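DNA/pantothenate metabolism flavoprotein (Streptomyces sparsogenes DSM 40356, PDB 7CFU) binds flavin mononucleotide and, as a cysteine decarboxylase, probably catalyses the FMN-dependent oxidative decarboxylation of a cysteine during biosynthesis of a natural product. Local coordinates at residues Q21-A34 against L95-T108. Numbering follows the deposited sequence.
With FMN (flavin mononucleotide), chain Y.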
# COMPACT_ATOMS: atom_id res chain seq x y z
N GLN A 21 -3.65 -2.54 -45.96
CA GLN A 21 -2.45 -1.88 -45.47
C GLN A 21 -2.75 -0.53 -44.81
O GLN A 21 -1.82 0.15 -44.37
CB GLN A 21 -1.44 -1.68 -46.61
CG GLN A 21 -0.93 -2.98 -47.24
CD GLN A 21 -1.87 -3.53 -48.30
OE1 GLN A 21 -2.93 -2.97 -48.57
NE2 GLN A 21 -1.46 -4.63 -48.93
N VAL A 22 -4.02 -0.13 -44.73
CA VAL A 22 -4.36 1.11 -44.05
C VAL A 22 -4.22 0.91 -42.55
O VAL A 22 -4.79 -0.04 -41.98
CB VAL A 22 -5.78 1.57 -44.43
CG1 VAL A 22 -6.17 2.82 -43.65
CG2 VAL A 22 -5.88 1.83 -45.93
N ARG A 23 -3.46 1.78 -41.90
CA ARG A 23 -3.23 1.69 -40.46
C ARG A 23 -4.32 2.48 -39.75
O ARG A 23 -4.37 3.72 -39.85
CB ARG A 23 -1.84 2.18 -40.11
CG ARG A 23 -0.75 1.31 -40.73
CD ARG A 23 0.65 1.87 -40.56
NE ARG A 23 0.82 3.19 -41.14
CZ ARG A 23 1.97 3.86 -41.14
NH1 ARG A 23 3.06 3.31 -40.59
NH2 ARG A 23 2.04 5.07 -41.68
N LEU A 24 -5.20 1.78 -39.04
CA LEU A 24 -6.34 2.40 -38.39
C LEU A 24 -6.05 2.58 -36.90
O LEU A 24 -5.85 1.60 -36.18
CB LEU A 24 -7.60 1.56 -38.59
CG LEU A 24 -8.86 1.95 -37.82
CD1 LEU A 24 -9.30 3.35 -38.22
CD2 LEU A 24 -9.96 0.95 -38.11
N LEU A 25 -6.01 3.84 -36.45
CA LEU A 25 -5.91 4.16 -35.03
C LEU A 25 -7.31 4.46 -34.50
O LEU A 25 -8.02 5.30 -35.07
CB LEU A 25 -4.98 5.35 -34.80
CG LEU A 25 -4.67 5.70 -33.34
CD1 LEU A 25 -4.02 4.54 -32.62
CD2 LEU A 25 -3.79 6.93 -33.28
N TRP A 26 -7.68 3.80 -33.41
CA TRP A 26 -9.06 3.77 -32.93
C TRP A 26 -9.11 4.21 -31.47
O TRP A 26 -8.65 3.48 -30.58
CB TRP A 26 -9.62 2.36 -33.11
CG TRP A 26 -11.01 2.13 -32.67
CD1 TRP A 26 -11.89 3.04 -32.16
CD2 TRP A 26 -11.70 0.87 -32.67
NE1 TRP A 26 -13.08 2.42 -31.84
CE2 TRP A 26 -12.99 1.10 -32.16
CE3 TRP A 26 -11.35 -0.42 -33.08
CZ2 TRP A 26 -13.93 0.08 -32.03
CZ3 TRP A 26 -12.28 -1.42 -32.96
CH2 TRP A 26 -13.55 -1.17 -32.44
N GLY A 27 -9.67 5.39 -31.21
CA GLY A 27 -9.83 5.88 -29.84
C GLY A 27 -11.18 5.53 -29.24
O GLY A 27 -12.21 5.65 -29.90
N VAL A 28 -11.17 5.14 -27.96
CA VAL A 28 -12.37 4.69 -27.26
C VAL A 28 -12.57 5.56 -26.02
O VAL A 28 -11.68 5.63 -25.17
CB VAL A 28 -12.30 3.20 -26.87
CG1 VAL A 28 -13.58 2.79 -26.16
CG2 VAL A 28 -12.07 2.31 -28.08
N CYS A 29 -13.73 6.20 -25.92
CA CYS A 29 -14.04 7.03 -24.77
C CYS A 29 -15.03 6.32 -23.86
O CYS A 29 -15.63 5.30 -24.22
CB CYS A 29 -14.60 8.38 -25.22
SG CYS A 29 -13.51 9.29 -26.34
N GLY A 30 -15.21 6.87 -22.65
CA GLY A 30 -16.05 6.26 -21.64
C GLY A 30 -17.53 6.49 -21.87
O GLY A 30 -18.17 7.27 -21.14
N SER A 31 -18.09 5.84 -22.89
CA SER A 31 -19.51 5.93 -23.23
C SER A 31 -20.16 4.56 -23.08
O SER A 31 -19.49 3.53 -23.21
CB SER A 31 -19.69 6.45 -24.66
OG SER A 31 -20.96 6.09 -25.20
N PHE A 32 -21.48 4.56 -22.81
CA PHE A 32 -22.25 3.31 -22.87
C PHE A 32 -21.93 2.51 -24.12
O PHE A 32 -21.92 1.27 -24.09
CB PHE A 32 -23.76 3.58 -22.85
CG PHE A 32 -24.30 3.98 -21.51
CD1 PHE A 32 -24.40 3.05 -20.48
CD2 PHE A 32 -24.76 5.26 -21.29
CE1 PHE A 32 -24.92 3.40 -19.25
CE2 PHE A 32 -25.28 5.63 -20.06
CZ PHE A 32 -25.36 4.70 -19.04
N SER A 33 -21.73 3.18 -25.25
CA SER A 33 -21.53 2.48 -26.51
C SER A 33 -20.17 1.83 -26.64
O SER A 33 -19.91 1.23 -27.69
CB SER A 33 -21.77 3.44 -27.68
OG SER A 33 -23.14 3.79 -27.75
N ALA A 34 -19.29 1.91 -25.63
CA ALA A 34 -18.04 1.17 -25.70
C ALA A 34 -18.27 -0.34 -25.73
O ALA A 34 -17.37 -1.07 -26.15
CB ALA A 34 -17.12 1.55 -24.53
N LEU A 95 1.89 7.36 -32.10
CA LEU A 95 0.58 6.95 -32.60
C LEU A 95 0.07 7.92 -33.67
O LEU A 95 -0.52 7.49 -34.66
CB LEU A 95 -0.41 6.83 -31.45
CG LEU A 95 -0.11 5.69 -30.48
CD1 LEU A 95 -0.96 5.85 -29.23
CD2 LEU A 95 -0.37 4.36 -31.15
N GLY A 96 0.30 9.22 -33.48
CA GLY A 96 -0.16 10.18 -34.47
C GLY A 96 0.51 10.00 -35.82
O GLY A 96 -0.12 10.12 -36.87
N ALA A 97 1.81 9.69 -35.81
CA ALA A 97 2.50 9.45 -37.07
C ALA A 97 2.12 8.11 -37.69
O ALA A 97 2.15 7.96 -38.92
CB ALA A 97 4.02 9.53 -36.87
N TRP A 98 1.79 7.12 -36.87
CA TRP A 98 1.47 5.79 -37.39
C TRP A 98 0.12 5.75 -38.10
O TRP A 98 -0.05 4.99 -39.06
CB TRP A 98 1.53 4.78 -36.26
CG TRP A 98 1.13 3.39 -36.62
CD1 TRP A 98 1.95 2.39 -37.08
CD2 TRP A 98 -0.18 2.81 -36.53
NE1 TRP A 98 1.23 1.24 -37.28
CE2 TRP A 98 -0.08 1.47 -36.96
CE3 TRP A 98 -1.43 3.29 -36.14
CZ2 TRP A 98 -1.18 0.61 -37.00
CZ3 TRP A 98 -2.52 2.43 -36.18
CH2 TRP A 98 -2.39 1.11 -36.61
N ALA A 99 -0.84 6.57 -37.66
CA ALA A 99 -2.22 6.41 -38.09
C ALA A 99 -2.39 6.85 -39.54
O ALA A 99 -1.90 7.91 -39.94
CB ALA A 99 -3.15 7.21 -37.18
N ASP A 100 -3.05 6.01 -40.34
CA ASP A 100 -3.51 6.43 -41.66
C ASP A 100 -4.95 6.92 -41.61
O ASP A 100 -5.33 7.79 -42.40
CB ASP A 100 -3.40 5.28 -42.67
CG ASP A 100 -1.97 4.81 -42.87
OD1 ASP A 100 -1.05 5.66 -42.95
OD2 ASP A 100 -1.77 3.58 -42.95
N VAL A 101 -5.74 6.36 -40.70
CA VAL A 101 -7.08 6.82 -40.38
C VAL A 101 -7.20 6.87 -38.86
O VAL A 101 -6.64 6.02 -38.16
CB VAL A 101 -8.17 5.89 -40.97
CG1 VAL A 101 -9.56 6.26 -40.46
CG2 VAL A 101 -8.14 5.92 -42.49
N LEU A 102 -7.90 7.89 -38.35
CA LEU A 102 -8.19 8.02 -36.92
C LEU A 102 -9.70 7.95 -36.73
O LEU A 102 -10.44 8.74 -37.32
CB LEU A 102 -7.64 9.33 -36.36
CG LEU A 102 -8.01 9.69 -34.91
CD1 LEU A 102 -7.56 8.62 -33.92
CD2 LEU A 102 -7.45 11.06 -34.50
N VAL A 103 -10.15 7.00 -35.92
CA VAL A 103 -11.56 6.85 -35.60
C VAL A 103 -11.73 6.96 -34.09
O VAL A 103 -11.09 6.22 -33.33
CB VAL A 103 -12.11 5.50 -36.10
CG1 VAL A 103 -13.52 5.27 -35.56
CG2 VAL A 103 -12.10 5.45 -37.63
N ILE A 104 -12.61 7.86 -33.66
CA ILE A 104 -12.99 7.99 -32.27
C ILE A 104 -14.40 7.41 -32.14
O ILE A 104 -15.37 8.02 -32.60
CB ILE A 104 -12.95 9.45 -31.81
CG1 ILE A 104 -11.68 10.13 -32.31
CG2 ILE A 104 -13.04 9.54 -30.29
CD1 ILE A 104 -10.42 9.54 -31.74
N LEU A 105 -14.50 6.23 -31.53
CA LEU A 105 -15.77 5.52 -31.50
C LEU A 105 -15.82 4.57 -30.31
O LEU A 105 -15.06 3.60 -30.27
CB LEU A 105 -15.97 4.74 -32.81
CG LEU A 105 -17.30 4.03 -33.11
CD1 LEU A 105 -17.42 3.79 -34.61
CD2 LEU A 105 -17.49 2.71 -32.35
N PRO A 106 -16.71 4.79 -29.33
CA PRO A 106 -17.58 5.96 -29.23
C PRO A 106 -16.82 7.16 -28.69
O PRO A 106 -15.85 7.00 -27.95
CB PRO A 106 -18.64 5.53 -28.24
CG PRO A 106 -17.89 4.59 -27.32
CD PRO A 106 -16.93 3.85 -28.22
N ALA A 107 -17.25 8.35 -29.07
CA ALA A 107 -16.73 9.58 -28.48
C ALA A 107 -17.72 10.08 -27.44
O ALA A 107 -18.93 9.94 -27.62
CB ALA A 107 -16.48 10.65 -29.54
N THR A 108 -17.21 10.63 -26.36
CA THR A 108 -18.07 11.26 -25.37
C THR A 108 -18.29 12.72 -25.74
O THR A 108 -17.56 13.29 -26.56
CB THR A 108 -17.43 11.20 -23.99
OG1 THR A 108 -16.08 11.64 -24.11
CG2 THR A 108 -17.49 9.76 -23.44
N1 FMN Y . -20.82 10.46 -21.49
C2 FMN Y . -21.20 10.72 -22.79
O2 FMN Y . -20.95 11.81 -23.28
N3 FMN Y . -21.83 9.75 -23.54
C4 FMN Y . -22.11 8.52 -22.98
O4 FMN Y . -22.68 7.66 -23.64
C4A FMN Y . -21.74 8.26 -21.66
N5 FMN Y . -21.99 7.04 -21.09
C5A FMN Y . -21.60 6.78 -19.79
C6 FMN Y . -21.87 5.55 -19.23
C7 FMN Y . -21.48 5.28 -17.93
C7M FMN Y . -21.77 3.94 -17.32
C8 FMN Y . -20.84 6.26 -17.18
C8M FMN Y . -20.43 5.96 -15.75
C9 FMN Y . -20.57 7.51 -17.74
C9A FMN Y . -20.96 7.77 -19.05
N10 FMN Y . -20.71 9.01 -19.63
C10 FMN Y . -21.09 9.24 -20.93
C1' FMN Y . -20.01 10.08 -18.86
C2' FMN Y . -18.54 10.05 -19.24
O2' FMN Y . -18.00 8.77 -18.97
C3' FMN Y . -17.81 11.17 -18.51
O3' FMN Y . -18.20 12.42 -19.05
C4' FMN Y . -16.28 11.02 -18.54
O4' FMN Y . -15.68 12.07 -17.81
C5' FMN Y . -15.75 11.03 -19.97
O5' FMN Y . -14.39 10.66 -19.96
P FMN Y . -13.56 10.54 -21.33
O1P FMN Y . -12.14 10.97 -21.07
O2P FMN Y . -13.70 9.14 -21.81
O3P FMN Y . -14.11 11.46 -22.40
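Arg23 and Asp100 open the pairing of strands 23-28 and 101-105 with a mutual grip. Asp100 OD2 accepts two hydrogen bonds, one from Arg23 N at 2.7 Å on its anti side, the other from Arg23 NE at 3.2 Å from above the carboxylate plane, while the NH2 to OD1 bond is weak. Arg23 O in turn accepts from both Asp100 N and Val101 N. CB of Arg23 lies over the six-membered ring of Trp98, 3.6 Å from its centroid, and a bend at chi3 (-58°) brings the guanidinium over the five-membered ring, a cation-pi contact with the planes 48° apart.

Beyond this end the parallel ladder satisfies the backbone in alternation: Leu25 N to Val101 O, Val103 N to Leu25 O, Gly27 N to Val103 O and Leu105 N to Gly27 O. The peptide between Leu105 and Pro106 is cis, and Leu105 O accepts from the indole of Trp26: NE1 donates at 2.8 Å, in the ring plane and on a lone pair. Cys29 N then closes on Pro106 O at 3.0 Å.

At the C-terminal ends the cofactor takes over. Gly30 N donates to FMN O2P and Thr108 OG1 to O3P at 2.6 Å, whereas Ser31 OG, which accepts from Ser33 N in an ST turn, donates to FMN O4 at 2.8 Å. Adjacent central strands delivering their ends to a flavin are characteristic of the Rossmann-like flavoprotein fold.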